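PDB 4WY5: esterase from Rhizomucor miehei, which probably hydrolyses carboxylic esters as a carboxylesterase of the alpha/beta hydrolase fold. Local coordinates for residues Glu133-Ile138 and Ile172-Lys177; Leu139-Asn144 and Glu153-Ala158; Glu216-Phe221 and Asp262-Glu267; Ala246-Leu251 and Glu269-Gln274. All blocks are in the same frame, centred on the assembly; numbering follows the deposited sequence.

Contact 1: residues Glu133-Ile138 and Ile172-Lys177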
loop_
_atom_site.group_PDB
_atom_site.type_symbol
_atom_site.label_atom_id
_atom_site.label_comp_id
_atom_site.label_asym_id
_atom_site.label_seq_id
_atom_site.Cartn_x
_atom_site.Cartn_y
_atom_site.Cartn_z
ATOM N N GLU A 133 -6.713 5.736 29.667
ATOM C CA GLU A 133 -5.336 5.412 30.013
ATOM C C GLU A 133 -4.383 5.869 28.908
ATOM O O GLU A 133 -3.295 6.403 29.173
ATOM C CB GLU A 133 -5.176 3.904 30.268
ATOM C CG GLU A 133 -5.723 3.447 31.620
ATOM C CD GLU A 133 -5.893 1.941 31.742
ATOM O OE1 GLU A 133 -5.937 1.252 30.700
ATOM O OE2 GLU A 133 -6.031 1.446 32.888
ATOM N N ILE A 134 -4.803 5.701 27.662
ATOM C CA ILE A 134 -3.892 5.976 26.568
ATOM C C ILE A 134 -3.727 7.489 26.425
ATOM O O ILE A 134 -2.619 7.990 26.135
ATOM C CB ILE A 134 -4.378 5.309 25.269
ATOM C CG1 ILE A 134 -4.375 3.784 25.466
ATOM C CG2 ILE A 134 -3.503 5.713 24.097
ATOM C CD1 ILE A 134 -5.072 3.015 24.402
ATOM N N TYR A 135 -4.802 8.226 26.704
ATOM C CA TYR A 135 -4.702 9.683 26.733
ATOM C C TYR A 135 -3.736 10.123 27.846
ATOM O O TYR A 135 -2.887 10.998 27.637
ATOM C CB TYR A 135 -6.088 10.328 26.921
ATOM C CG TYR A 135 -6.044 11.839 27.124
ATOM C CD1 TYR A 135 -5.764 12.703 26.064
ATOM C CD2 TYR A 135 -6.274 12.400 28.387
ATOM C CE1 TYR A 135 -5.722 14.085 26.255
ATOM C CE2 TYR A 135 -6.238 13.775 28.586
ATOM C CZ TYR A 135 -5.959 14.608 27.520
ATOM O OH TYR A 135 -5.925 15.966 27.718
ATOM N N ALA A 136 -3.835 9.481 29.008
ATOM C CA ALA A 136 -2.964 9.816 30.129
ATOM C C ALA A 136 -1.504 9.460 29.859
ATOM O O ALA A 136 -0.599 10.166 30.300
ATOM C CB ALA A 136 -3.443 9.125 31.393
ATOM N N ALA A 137 -1.263 8.390 29.107
ATOM C CA ALA A 137 0.114 8.041 28.784
ATOM C C ALA A 137 0.720 9.047 27.815
ATOM O O ALA A 137 1.889 9.417 27.937
ATOM C CB ALA A 137 0.188 6.633 28.208
ATOM N N ILE A 138 -0.088 9.517 26.873
ATOM C CA ILE A 138 0.378 10.541 25.936
ATOM C C ILE A 138 0.799 11.815 26.686
ATOM O O ILE A 138 1.822 12.422 26.359
ATOM C CB ILE A 138 -0.704 10.881 24.881
ATOM C CG1 ILE A 138 -0.885 9.704 23.912
ATOM C CG2 ILE A 138 -0.330 12.139 24.110
ATOM C CD1 ILE A 138 -1.982 9.897 22.840
ATOM N N ILE A 172 -9.786 11.277 18.610
ATOM C CA ILE A 172 -10.966 12.135 18.741
ATOM C C ILE A 172 -11.064 12.676 20.168
ATOM O O ILE A 172 -11.289 13.877 20.379
ATOM C CB ILE A 172 -12.265 11.378 18.383
ATOM C CG1 ILE A 172 -12.235 10.927 16.911
ATOM C CG2 ILE A 172 -13.505 12.248 18.674
ATOM C CD1 ILE A 172 -13.422 10.035 16.498
ATOM N N TYR A 173 -10.872 11.784 21.139
ATOM C CA TYR A 173 -10.869 12.150 22.559
ATOM C C TYR A 173 -9.885 13.289 22.869
ATOM O O TYR A 173 -10.258 14.267 23.520
ATOM C CB TYR A 173 -10.531 10.915 23.396
ATOM C CG TYR A 173 -10.594 11.087 24.889
ATOM C CD1 TYR A 173 -9.472 11.465 25.607
ATOM C CD2 TYR A 173 -11.771 10.844 25.593
ATOM C CE1 TYR A 173 -9.514 11.609 26.983
ATOM C CE2 TYR A 173 -11.821 10.989 26.972
ATOM C CZ TYR A 173 -10.684 11.369 27.656
ATOM O OH TYR A 173 -10.710 11.514 29.018
ATOM N N ALA A 174 -8.655 13.189 22.361
ATOM C CA ALA A 174 -7.626 14.195 22.644
ATOM C C ALA A 174 -8.028 15.562 22.090
ATOM O O ALA A 174 -7.716 16.604 22.677
ATOM C CB ALA A 174 -6.278 13.768 22.073
ATOM N N LYS A 175 -8.692 15.550 20.940
ATOM C CA LYS A 175 -9.181 16.779 20.328
ATOM C C LYS A 175 -10.278 17.452 21.165
ATOM O O LYS A 175 -10.334 18.683 21.248
ATOM C CB LYS A 175 -9.705 16.502 18.914
ATOM C CG LYS A 175 -10.184 17.747 18.178
ATOM C CD LYS A 175 -10.871 17.376 16.873
ATOM C CE LYS A 175 -12.276 16.860 17.132
ATOM N NZ LYS A 175 -13.118 16.847 15.902
ATOM N N GLU A 176 -11.143 16.641 21.771
ATOM C CA GLU A 176 -12.268 17.154 22.564
ATOM C C GLU A 176 -11.794 17.721 23.912
ATOM O O GLU A 176 -12.535 18.446 24.588
ATOM C CB GLU A 176 -13.319 16.047 22.795
ATOM C CG GLU A 176 -13.963 15.523 21.515
ATOM C CD GLU A 176 -15.097 14.536 21.753
ATOM O OE1 GLU A 176 -15.125 13.873 22.815
ATOM O OE2 GLU A 176 -15.953 14.401 20.851
ATOM N N LYS A 177 -10.554 17.393 24.274
ATOM C CA LYS A 177 -9.914 17.856 25.513
ATOM C C LYS A 177 -9.055 19.103 25.317
ATOM O O LYS A 177 -8.477 19.618 26.273
ATOM C CB LYS A 177 -9.035 16.744 26.105
ATOM C CG LYS A 177 -9.807 15.628 26.785
ATOM C CD LYS A 177 -10.130 16.006 28.223
ATOM C CE LYS A 177 -10.778 14.852 28.969
ATOM N NZ LYS A 177 -11.051 15.194 30.398
#
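Tyr135 OH rests against the alkyl root of Lys177, with Lys177 CB 3.6 Å from Tyr135 OH and Lys177 CG a little farther off, and this is where the middle of helix 129-143 packs against the C-terminal end of helix 162-176, two neighbouring helices of the alpha/beta hydrolase fold. The two helices lie side by side on the same face of the central sheet, and Tyr135 carries most of the contact between the segments 133-138 and 172-177. Because its CG stands anti to the backbone N (chi1 173°), the ring swings across the gap toward the other helix. There it receives Tyr173 in a T-shaped stack: the CD1-CE1 edge of Tyr173 points at the face of Tyr135, the ring centroids are 5.2 Å apart and the planes stand 71° to each other. The touch is off-centre, over the root of the Tyr135 ring and not over its middle. Farther along the ring, Tyr135 CE1 passes Ala174 CA at 4.1 Å, an oblique approach in which the small alanine lets the aromatic side chain run close to the backbone of helix 162-176. Ring packing and alkyl contact do the work. Val170, one turn before Ala174 on helix 162-176, also touches Tyr135, while Ile131 and Glu132 border Tyr173. The closest approach of all is Tyr173 CE1 to Tyr135 CG, 3.5 Å.

Contact 2: residues Leu139-Asn144 and Glu153-Ala158; sequences LWVREN and EALAVA
The closing half of a beta-alpha-beta crossover, the passage from helix 129-143 into strand 155-160, is bridged at its outer end by Arg142 and Glu153. Their salt bridge is a long one, Arg142 NH2 lying 3.5 Å from Glu153 OE1, and the pair makes no direct hydrogen bond. The guanidinium and carboxylate planes stand 84° apart, so the carboxylate comes obliquely to the guanidinium, without the flat, two-pronged pairing these groups can form. A water links the same two atoms: it donates to Glu153 OE1 at 2.7 Å and, at the guanidinium edge, accepts a weak bond from Arg142 NH2. Both side chains have to bend to meet. Arg142 kinks at CG-CD (chi3 135°), and Glu153, whose CB points away from the helix, folds back at CB-CG (chi2 -54°) to bring its carboxylate round. In the alpha/beta hydrolase sheet the strand entered here is an inner one, with Val82 of one neighbour and Lys184 beside the other bonded to its backbone. Beneath the ion pair the contact turns apolar, Val141 CG1 lying 4.4 Å from Leu155 CD1 at the helix-to-sheet interface. The helix itself ends just beyond, where Asn144 ND2 reaches back over one face of the Trp140 indole to donate a 3.1 Å bond to Trp140 O.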
loop_
_atom_site.group_PDB
_atom_site.type_symbol
_atom_site.label_atom_id
_atom_site.label_comp_id
_atom_site.label_asym_id
_atom_site.label_seq_id
_atom_site.Cartn_x
_atom_site.Cartn_y
_atom_site.Cartn_z
ATOM N N LEU A 139 0.022 12.194 27.704
ATOM C CA LEU A 139 0.353 13.359 28.524
ATOM C C LEU A 139 1.666 13.170 29.256
ATOM O O LEU A 139 2.432 14.113 29.415
ATOM C CB LEU A 139 -0.759 13.663 29.534
ATOM C CG LEU A 139 -1.970 14.376 28.914
ATOM C CD1 LEU A 139 -3.122 14.567 29.902
ATOM C CD2 LEU A 139 -1.551 15.712 28.290
ATOM N N TRP A 140 1.929 11.945 29.684
ATOM C CA TRP A 140 3.139 11.658 30.428
ATOM C C TRP A 140 4.391 11.751 29.562
ATOM O O TRP A 140 5.420 12.294 29.979
ATOM C CB TRP A 140 3.040 10.274 31.052
ATOM C CG TRP A 140 4.225 9.939 31.870
ATOM C CD1 TRP A 140 4.410 10.220 33.188
ATOM C CD2 TRP A 140 5.420 9.273 31.424
ATOM N NE1 TRP A 140 5.643 9.768 33.596
ATOM C CE2 TRP A 140 6.283 9.184 32.533
ATOM C CE3 TRP A 140 5.833 8.735 30.204
ATOM C CZ2 TRP A 140 7.546 8.575 32.458
ATOM C CZ3 TRP A 140 7.094 8.134 30.128
ATOM C CH2 TRP A 140 7.931 8.061 31.249
ATOM N N VAL A 141 4.291 11.231 28.344
ATOM C CA VAL A 141 5.390 11.270 27.394
ATOM C C VAL A 141 5.788 12.699 27.042
ATOM O O VAL A 141 6.971 13.002 26.902
ATOM C CB VAL A 141 5.020 10.513 26.101
ATOM C CG1 VAL A 141 5.914 10.939 24.954
ATOM C CG2 VAL A 141 5.108 9.013 26.332
ATOM N N ARG A 142 4.800 13.580 26.921
ATOM C CA ARG A 142 5.070 15.000 26.674
ATOM C C ARG A 142 5.757 15.678 27.861
ATOM O O ARG A 142 6.555 16.593 27.677
ATOM C CB ARG A 142 3.767 15.748 26.359
ATOM C CG ARG A 142 3.243 15.532 24.960
ATOM C CD ARG A 142 1.920 16.248 24.707
ATOM N NE ARG A 142 1.990 16.919 23.414
ATOM C CZ ARG A 142 1.922 18.233 23.239
ATOM N NH1 ARG A 142 1.713 19.033 24.274
ATOM N NH2 ARG A 142 2.016 18.738 22.016
ATOM N N GLU A 143 5.457 15.212 29.071
ATOM C CA GLU A 143 6.035 15.779 30.290
ATOM C C GLU A 143 7.471 15.330 30.552
ATOM O O GLU A 143 8.215 16.013 31.251
ATOM C CB GLU A 143 5.176 15.419 31.497
ATOM C CG GLU A 143 4.149 16.474 31.828
ATOM C CD GLU A 143 4.776 17.788 32.258
ATOM O OE1 GLU A 143 5.638 17.774 33.169
ATOM O OE2 GLU A 143 4.401 18.834 31.678
ATOM N N ASN A 144 7.844 14.168 30.027
ATOM C CA ASN A 144 9.146 13.589 30.338
ATOM C C ASN A 144 10.027 13.327 29.116
ATOM O O ASN A 144 10.786 12.358 29.098
ATOM C CB ASN A 144 8.965 12.285 31.116
ATOM C CG ASN A 144 8.400 12.511 32.506
ATOM O OD1 ASN A 144 9.143 12.764 33.457
ATOM N ND2 ASN A 144 7.083 12.404 32.637
ATOM N N GLU A 153 7.239 16.517 20.064
ATOM C CA GLU A 153 6.356 17.059 19.028
ATOM C C GLU A 153 6.196 16.071 17.845
ATOM O O GLU A 153 5.146 16.036 17.196
ATOM C CB GLU A 153 6.851 18.426 18.531
ATOM C CG GLU A 153 6.859 19.552 19.601
ATOM C CD GLU A 153 5.517 19.781 20.330
ATOM O OE1 GLU A 153 4.431 19.700 19.696
ATOM O OE2 GLU A 153 5.561 20.060 21.553
ATOM N N ALA A 154 7.239 15.296 17.546
ATOM C CA ALA A 154 7.170 14.295 16.474
ATOM C C ALA A 154 6.571 12.981 17.009
ATOM O O ALA A 154 7.306 12.058 17.389
ATOM C CB ALA A 154 8.538 14.054 15.874
ATOM N N LEU A 155 5.242 12.916 17.050
ATOM C CA LEU A 155 4.535 11.848 17.755
ATOM C C LEU A 155 3.478 11.208 16.864
ATOM O O LEU A 155 2.766 11.900 16.151
ATOM C CB LEU A 155 3.888 12.404 19.035
ATOM C CG LEU A 155 3.261 11.485 20.090
ATOM C CD1 LEU A 155 3.463 12.100 21.498
ATOM C CD2 LEU A 155 1.769 11.217 19.821
ATOM N N ALA A 156 3.374 9.883 16.933
ATOM C CA ALA A 156 2.416 9.114 16.139
ATOM C C ALA A 156 1.710 8.065 17.004
ATOM O O ALA A 156 2.263 7.635 18.020
ATOM C CB ALA A 156 3.134 8.448 14.985
ATOM N N VAL A 157 0.489 7.673 16.650
ATOM C CA VAL A 157 -0.113 6.523 17.328
ATOM C C VAL A 157 -0.442 5.469 16.276
ATOM O O VAL A 157 -0.889 5.799 15.173
ATOM C CB VAL A 157 -1.391 6.880 18.165
ATOM C CG1 VAL A 157 -1.066 7.917 19.197
ATOM C CG2 VAL A 157 -2.487 7.409 17.300
ATOM N N ALA A 158 -0.188 4.205 16.612
ATOM C CA ALA A 158 -0.418 3.094 15.689
ATOM C C ALA A 158 -0.878 1.830 16.435
ATOM O O ALA A 158 -0.429 1.583 17.560
ATOM C CB ALA A 158 0.855 2.808 14.881
HETATM O O HOH W 1 1.889 20.451 19.971
#

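Contact 3: residues Glu216-Phe221 and Asp262-Glu267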
loop_
_atom_site.group_PDB
_atom_site.type_symbol
_atom_site.label_atom_id
_atom_site.label_comp_id
_atom_site.label_asym_id
_atom_site.label_seq_id
_atom_site.Cartn_x
_atom_site.Cartn_y
_atom_site.Cartn_z
ATOM N N GLU A 216 -19.197 -15.314 15.329
ATOM C CA GLU A 216 -19.312 -15.836 16.695
ATOM C C GLU A 216 -18.221 -15.293 17.628
ATOM O O GLU A 216 -18.493 -14.964 18.794
ATOM C CB GLU A 216 -19.254 -17.370 16.661
ATOM C CG GLU A 216 -19.809 -18.086 17.889
ATOM C CD GLU A 216 -19.154 -19.454 18.129
ATOM O OE1 GLU A 216 -17.929 -19.598 17.873
ATOM O OE2 GLU A 216 -19.869 -20.391 18.558
ATOM N N ASP A 217 -16.991 -15.193 17.116
ATOM C CA ASP A 217 -15.892 -14.612 17.884
ATOM C C ASP A 217 -16.208 -13.149 18.207
ATOM O O ASP A 217 -16.025 -12.693 19.347
ATOM C CB ASP A 217 -14.562 -14.705 17.115
ATOM C CG ASP A 217 -14.035 -16.136 16.990
ATOM O OD1 ASP A 217 -14.339 -16.981 17.854
ATOM O OD2 ASP A 217 -13.309 -16.420 16.009
ATOM N N LEU A 218 -16.709 -12.428 17.205
ATOM C CA LEU A 218 -17.024 -11.007 17.352
ATOM C C LEU A 218 -18.035 -10.722 18.452
ATOM O O LEU A 218 -17.913 -9.729 19.173
ATOM C CB LEU A 218 -17.576 -10.440 16.039
ATOM C CG LEU A 218 -16.671 -9.675 15.069
ATOM C CD1 LEU A 218 -17.519 -9.079 13.943
ATOM C CD2 LEU A 218 -15.859 -8.604 15.775
ATOM N N LYS A 219 -19.035 -11.590 18.572
ATOM C CA LYS A 219 -20.098 -11.386 19.545
ATOM C C LYS A 219 -19.535 -11.526 20.949
ATOM O O LYS A 219 -19.961 -10.820 21.859
ATOM C CB LYS A 219 -21.258 -12.366 19.328
ATOM C CG LYS A 219 -22.460 -12.041 20.202
ATOM C CD LYS A 219 -23.090 -13.281 20.844
ATOM C CE LYS A 219 -24.016 -12.895 22.010
ATOM N NZ LYS A 219 -25.132 -11.970 21.611
ATOM N N PHE A 220 -18.568 -12.428 21.121
ATOM C CA PHE A 220 -17.905 -12.582 22.420
ATOM C C PHE A 220 -17.126 -11.320 22.823
ATOM O O PHE A 220 -17.266 -10.845 23.947
ATOM C CB PHE A 220 -16.961 -13.804 22.425
ATOM C CG PHE A 220 -16.126 -13.923 23.681
ATOM C CD1 PHE A 220 -16.657 -14.473 24.844
ATOM C CD2 PHE A 220 -14.799 -13.488 23.699
ATOM C CE1 PHE A 220 -15.878 -14.579 26.007
ATOM C CE2 PHE A 220 -14.018 -13.591 24.853
ATOM C CZ PHE A 220 -14.559 -14.133 26.008
ATOM N N PHE A 221 -16.346 -10.755 21.900
ATOM C CA PHE A 221 -15.504 -9.593 22.233
ATOM C C PHE A 221 -16.319 -8.327 22.529
ATOM O O PHE A 221 -15.947 -7.527 23.396
ATOM C CB PHE A 221 -14.512 -9.308 21.104
ATOM C CG PHE A 221 -13.487 -10.400 20.893
ATOM C CD1 PHE A 221 -12.645 -10.803 21.932
ATOM C CD2 PHE A 221 -13.362 -11.022 19.651
ATOM C CE1 PHE A 221 -11.699 -11.802 21.734
ATOM C CE2 PHE A 221 -12.427 -12.022 19.448
ATOM C CZ PHE A 221 -11.588 -12.414 20.492
ATOM N N ASP A 262 -11.802 -10.703 5.347
ATOM C CA ASP A 262 -11.948 -10.240 6.719
ATOM C C ASP A 262 -13.331 -9.615 6.893
ATOM O O ASP A 262 -13.664 -8.663 6.172
ATOM C CB ASP A 262 -10.828 -9.225 7.043
ATOM C CG ASP A 262 -10.878 -8.698 8.479
ATOM O OD1 ASP A 262 -11.836 -9.022 9.220
ATOM O OD2 ASP A 262 -9.947 -7.933 8.870
ATOM N N VAL A 263 -14.109 -10.105 7.871
ATOM C CA VAL A 263 -15.471 -9.583 8.120
ATOM C C VAL A 263 -15.501 -8.067 8.346
ATOM O O VAL A 263 -16.465 -7.404 7.955
ATOM C CB VAL A 263 -16.176 -10.268 9.348
ATOM C CG1 VAL A 263 -16.447 -11.718 9.069
ATOM C CG2 VAL A 263 -15.346 -10.134 10.617
ATOM N N LEU A 264 -14.439 -7.529 8.960
ATOM C CA LEU A 264 -14.339 -6.090 9.265
ATOM C C LEU A 264 -13.884 -5.231 8.073
ATOM O O LEU A 264 -13.693 -4.014 8.213
ATOM C CB LEU A 264 -13.368 -5.865 10.430
ATOM C CG LEU A 264 -13.639 -6.557 11.777
ATOM C CD1 LEU A 264 -12.507 -6.262 12.764
ATOM C CD2 LEU A 264 -14.983 -6.105 12.352
ATOM N N ARG A 265 -13.735 -5.850 6.903
ATOM C CA ARG A 265 -13.133 -5.167 5.754
ATOM C C ARG A 265 -13.871 -3.907 5.317
ATOM O O ARG A 265 -13.287 -2.811 5.267
ATOM C CB ARG A 265 -13.050 -6.133 4.571
ATOM C CG ARG A 265 -12.398 -5.574 3.330
ATOM C CD ARG A 265 -12.480 -6.588 2.199
ATOM N NE ARG A 265 -13.778 -6.557 1.532
ATOM C CZ ARG A 265 -14.200 -7.483 0.671
ATOM N NH1 ARG A 265 -13.433 -8.526 0.384
ATOM N NH2 ARG A 265 -15.394 -7.366 0.097
ATOM N N ASP A 266 -15.164 -4.069 5.048
ATOM C CA ASP A 266 -15.953 -3.030 4.412
ATOM C C ASP A 266 -16.237 -1.881 5.376
ATOM O O ASP A 266 -16.358 -0.730 4.961
ATOM C CB ASP A 266 -17.291 -3.605 3.897
ATOM C CG ASP A 266 -17.123 -4.608 2.758
ATOM O OD1 ASP A 266 -16.005 -4.749 2.228
ATOM O OD2 ASP A 266 -18.130 -5.259 2.384
ATOM N N GLU A 267 -16.360 -2.186 6.665
ATOM C CA GLU A 267 -16.607 -1.126 7.632
ATOM C C GLU A 267 -15.324 -0.346 7.869
ATOM O O GLU A 267 -15.358 0.852 8.180
ATOM C CB GLU A 267 -17.169 -1.689 8.942
ATOM C CG GLU A 267 -16.172 -2.395 9.844
ATOM C CD GLU A 267 -16.885 -3.173 10.943
ATOM O OE1 GLU A 267 -17.688 -4.062 10.580
ATOM O OE2 GLU A 267 -16.665 -2.893 12.155
#
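Leu218 and Val263 meet tip to tip, Leu218 CD1 lying 4.1 Å from Val263 CG2. The same methyl of Leu218 also reaches Leu264, with Leu218 CD1 and Leu264 CD2 4.2 Å apart, so a single branch serves two partners. Its position depends on an unusual first torsion: chi1 of Leu218 is -98°, well turned from a staggered rotamer, while CD1 extends anti to CA and stretches the side chain across the gap. On the other side Val263 offers CG2, the methyl in the crowded position between the backbone N and the carbonyl carbon, and Leu264 offers CD2, the branch left over once CD1 has gone anti to CA (chi2 177°). The three meet as bare methyl groups. Helix 215-225, which also borders Pro24 and Ile25 near the N-terminus, lies in the insertion between two parallel strands of the alpha/beta hydrolase sheet and probably belongs to the cap over the active site, as in relatives of this family. Residues 262-265 form a type I turn into helix 265-277. Asp262, consistent with the acid of a Ser-His-Asp triad, uses its two carboxylate oxygens differently: OD2 bonds His292 ND1, and OD1 accepts from Leu264 N at 3.0 Å. The latter donor stands above the carboxylate plane, 60° out of it. This bond caps the turn and ties the carboxylate to the backbone that carries Leu264. Beyond it, Arg265 NE and Asp266 OD1 form a salt bridge of 3.0 Å, made on the syn side of the carboxylate and close to the guanidinium plane.

Contact 4: residues Ala246-Leu251 and Glu269-Gln274; sequences ADLEGL and EKYAQQ
Helix 265-277, the crossover between the parallel strands 254-259 and 282-287, is met on its flank by Leu248, the last residue of the short helix 245-248. Leu248 divides its two methyl groups between two residues nearly one turn apart. CD2 goes to the end of Tyr271, 3.7 Å from Tyr271 OH and 4.3 Å from Tyr271 CZ, and comes to the ring obliquely. CD1 goes to Gln274, where it lies 3.8 Å from Gln274 CB and is equally near the backbone oxygen of that residue. Chi1 of Leu248 (-63°) puts CG beside the backbone N and aims it at the helix; with CD1 then anti to CA, the two methyls part toward Gln274 and Tyr271. The side chain of Tyr271 leaves on the side away from its own amide nitrogen (chi1 -168°), slants along the helix and brings its hydroxyl to the leucine. After Leu248 the chain bends through a type II turn that ends at Leu251 and leads toward strand 254-259. Gly250 takes the positive phi of this turn, 80°, and Leu251 N returns a weak 3.3 Å bond to Leu248 O. Ile172 of helix 162-176 closes in from another side, touching Leu248, Leu251 and Tyr271. Elsewhere on helix 265-277, Glu269 packs on Leu288 and Gln273 on Pro7, both of the second subunit. With no hydrogen bond between the two segments, the contact depends on the fit of buried methyl groups against an aromatic hydroxyl and a helix flank, and therefore on shape more than on directed bonds.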
loop_
_atom_site.group_PDB
_atom_site.type_symbol
_atom_site.label_atom_id
_atom_site.label_comp_id
_atom_site.label_asym_id
_atom_site.label_seq_id
_atom_site.Cartn_x
_atom_site.Cartn_y
_atom_site.Cartn_z
ATOM N N ALA A 246 -18.569 16.607 11.768
ATOM C CA ALA A 246 -18.032 17.545 12.764
ATOM C C ALA A 246 -17.072 16.876 13.748
ATOM O O ALA A 246 -16.035 17.445 14.109
ATOM C CB ALA A 246 -19.180 18.210 13.534
ATOM N N ASP A 247 -17.423 15.663 14.169
ATOM C CA ASP A 247 -16.560 14.880 15.043
ATOM C C ASP A 247 -15.175 14.655 14.424
ATOM O O ASP A 247 -14.176 14.641 15.142
ATOM C CB ASP A 247 -17.205 13.523 15.376
ATOM C CG ASP A 247 -18.372 13.642 16.363
ATOM O OD1 ASP A 247 -18.313 14.532 17.248
ATOM O OD2 ASP A 247 -19.335 12.836 16.266
ATOM N N LEU A 248 -15.120 14.495 13.103
ATOM C CA LEU A 248 -13.904 14.054 12.420
ATOM C C LEU A 248 -13.040 15.184 11.852
ATOM O O LEU A 248 -11.856 14.979 11.562
ATOM C CB LEU A 248 -14.288 13.103 11.284
ATOM C CG LEU A 248 -14.971 11.810 11.728
ATOM C CD1 LEU A 248 -15.261 10.921 10.537
ATOM C CD2 LEU A 248 -14.102 11.070 12.744
ATOM N N GLU A 249 -13.620 16.375 11.730
ATOM C CA GLU A 249 -12.914 17.544 11.192
ATOM C C GLU A 249 -11.677 17.906 12.032
ATOM O O GLU A 249 -11.723 17.874 13.257
ATOM C CB GLU A 249 -13.877 18.740 11.110
ATOM C CG GLU A 249 -13.875 19.491 9.774
ATOM C CD GLU A 249 -12.869 20.640 9.754
ATOM O OE1 GLU A 249 -12.448 21.091 10.847
ATOM O OE2 GLU A 249 -12.496 21.092 8.643
ATOM N N GLY A 250 -10.559 18.198 11.368
ATOM C CA GLY A 250 -9.342 18.583 12.067
ATOM C C GLY A 250 -8.518 17.438 12.657
ATOM O O GLY A 250 -7.550 17.671 13.400
ATOM N N LEU A 251 -8.879 16.199 12.326
ATOM C CA LEU A 251 -8.138 15.045 12.846
ATOM C C LEU A 251 -6.808 14.928 12.103
ATOM O O LEU A 251 -6.650 15.484 11.019
ATOM C CB LEU A 251 -8.966 13.753 12.707
ATOM C CG LEU A 251 -9.574 13.083 13.955
ATOM C CD1 LEU A 251 -9.909 14.057 15.077
ATOM C CD2 LEU A 251 -10.806 12.251 13.586
ATOM N N GLU A 269 -13.232 0.194 5.350
ATOM C CA GLU A 269 -13.106 1.044 4.165
ATOM C C GLU A 269 -14.125 2.190 4.243
ATOM O O GLU A 269 -13.872 3.290 3.755
ATOM C CB GLU A 269 -13.286 0.223 2.866
ATOM C CG GLU A 269 -12.269 -0.923 2.709
ATOM C CD GLU A 269 -12.339 -1.667 1.377
ATOM O OE1 GLU A 269 -13.176 -1.320 0.501
ATOM O OE2 GLU A 269 -11.547 -2.631 1.204
ATOM N N LYS A 270 -15.237 1.967 4.937
ATOM C CA LYS A 270 -16.242 3.023 5.081
ATOM C C LYS A 270 -15.720 4.138 5.979
ATOM O O LYS A 270 -15.944 5.304 5.701
ATOM C CB LYS A 270 -17.547 2.465 5.638
ATOM C CG LYS A 270 -18.613 3.524 5.935
ATOM C CD LYS A 270 -19.254 4.087 4.672
ATOM C CE LYS A 270 -20.274 5.178 5.026
ATOM N NZ LYS A 270 -21.241 5.432 3.910
ATOM N N TYR A 271 -14.977 3.791 7.021
ATOM C CA TYR A 271 -14.403 4.823 7.897
ATOM C C TYR A 271 -13.367 5.680 7.154
ATOM O O TYR A 271 -13.278 6.894 7.370
ATOM C CB TYR A 271 -13.768 4.186 9.152
ATOM C CG TYR A 271 -13.394 5.169 10.254
ATOM C CD1 TYR A 271 -14.376 5.856 10.970
ATOM C CD2 TYR A 271 -12.060 5.408 10.579
ATOM C CE1 TYR A 271 -14.040 6.758 11.979
ATOM C CE2 TYR A 271 -11.710 6.301 11.582
ATOM C CZ TYR A 271 -12.703 6.977 12.285
ATOM O OH TYR A 271 -12.360 7.874 13.285
ATOM N N ALA A 272 -12.599 5.061 6.259
ATOM C CA ALA A 272 -11.670 5.819 5.412
ATOM C C ALA A 272 -12.422 6.895 4.618
ATOM O O ALA A 272 -11.968 8.036 4.506
ATOM C CB ALA A 272 -10.912 4.874 4.460
ATOM N N GLN A 273 -13.565 6.511 4.065
ATOM C CA GLN A 273 -14.414 7.418 3.300
ATOM C C GLN A 273 -14.942 8.576 4.161
ATOM O O GLN A 273 -15.010 9.719 3.699
ATOM C CB GLN A 273 -15.590 6.649 2.678
ATOM C CG GLN A 273 -15.196 5.529 1.708
ATOM C CD GLN A 273 -16.405 4.772 1.135
ATOM O OE1 GLN A 273 -17.558 5.167 1.324
ATOM N NE2 GLN A 273 -16.133 3.687 0.415
ATOM N N GLN A 274 -15.312 8.262 5.405
ATOM C CA GLN A 274 -15.808 9.245 6.379
ATOM C C GLN A 274 -14.742 10.294 6.720
ATOM O O GLN A 274 -15.022 11.502 6.803
ATOM C CB GLN A 274 -16.245 8.552 7.687
ATOM C CG GLN A 274 -17.359 7.501 7.567
ATOM C CD GLN A 274 -17.737 6.870 8.918
ATOM O OE1 GLN A 274 -17.631 5.651 9.111
ATOM N NE2 GLN A 274 -18.180 7.706 9.858
#

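Contacts 1 and 2 share helix 129-143 and touch where Ile138 CD1 meets Val157 CG1 at 4.2 Å, contact 2 being nested along the chain within the loop that contact 1 closes. Contact 4 joins this group through Lys175, whose NZ lies 2.6 Å from Asp247 O and 3.2 Å from Glu249 O, probable hydrogen bonds that tie helix 162-176 to the end of helix 245-248 and the turn after it. Contact 3 lies apart, its centre about 31 Å from that of contact 2, yet it begins the helix that contact 4 uses farther on. Contact 3 alone holds a residue of the probable Ser161-His292-Asp262 triad; the others are packing between helices and, in contact 2, between helix and sheet.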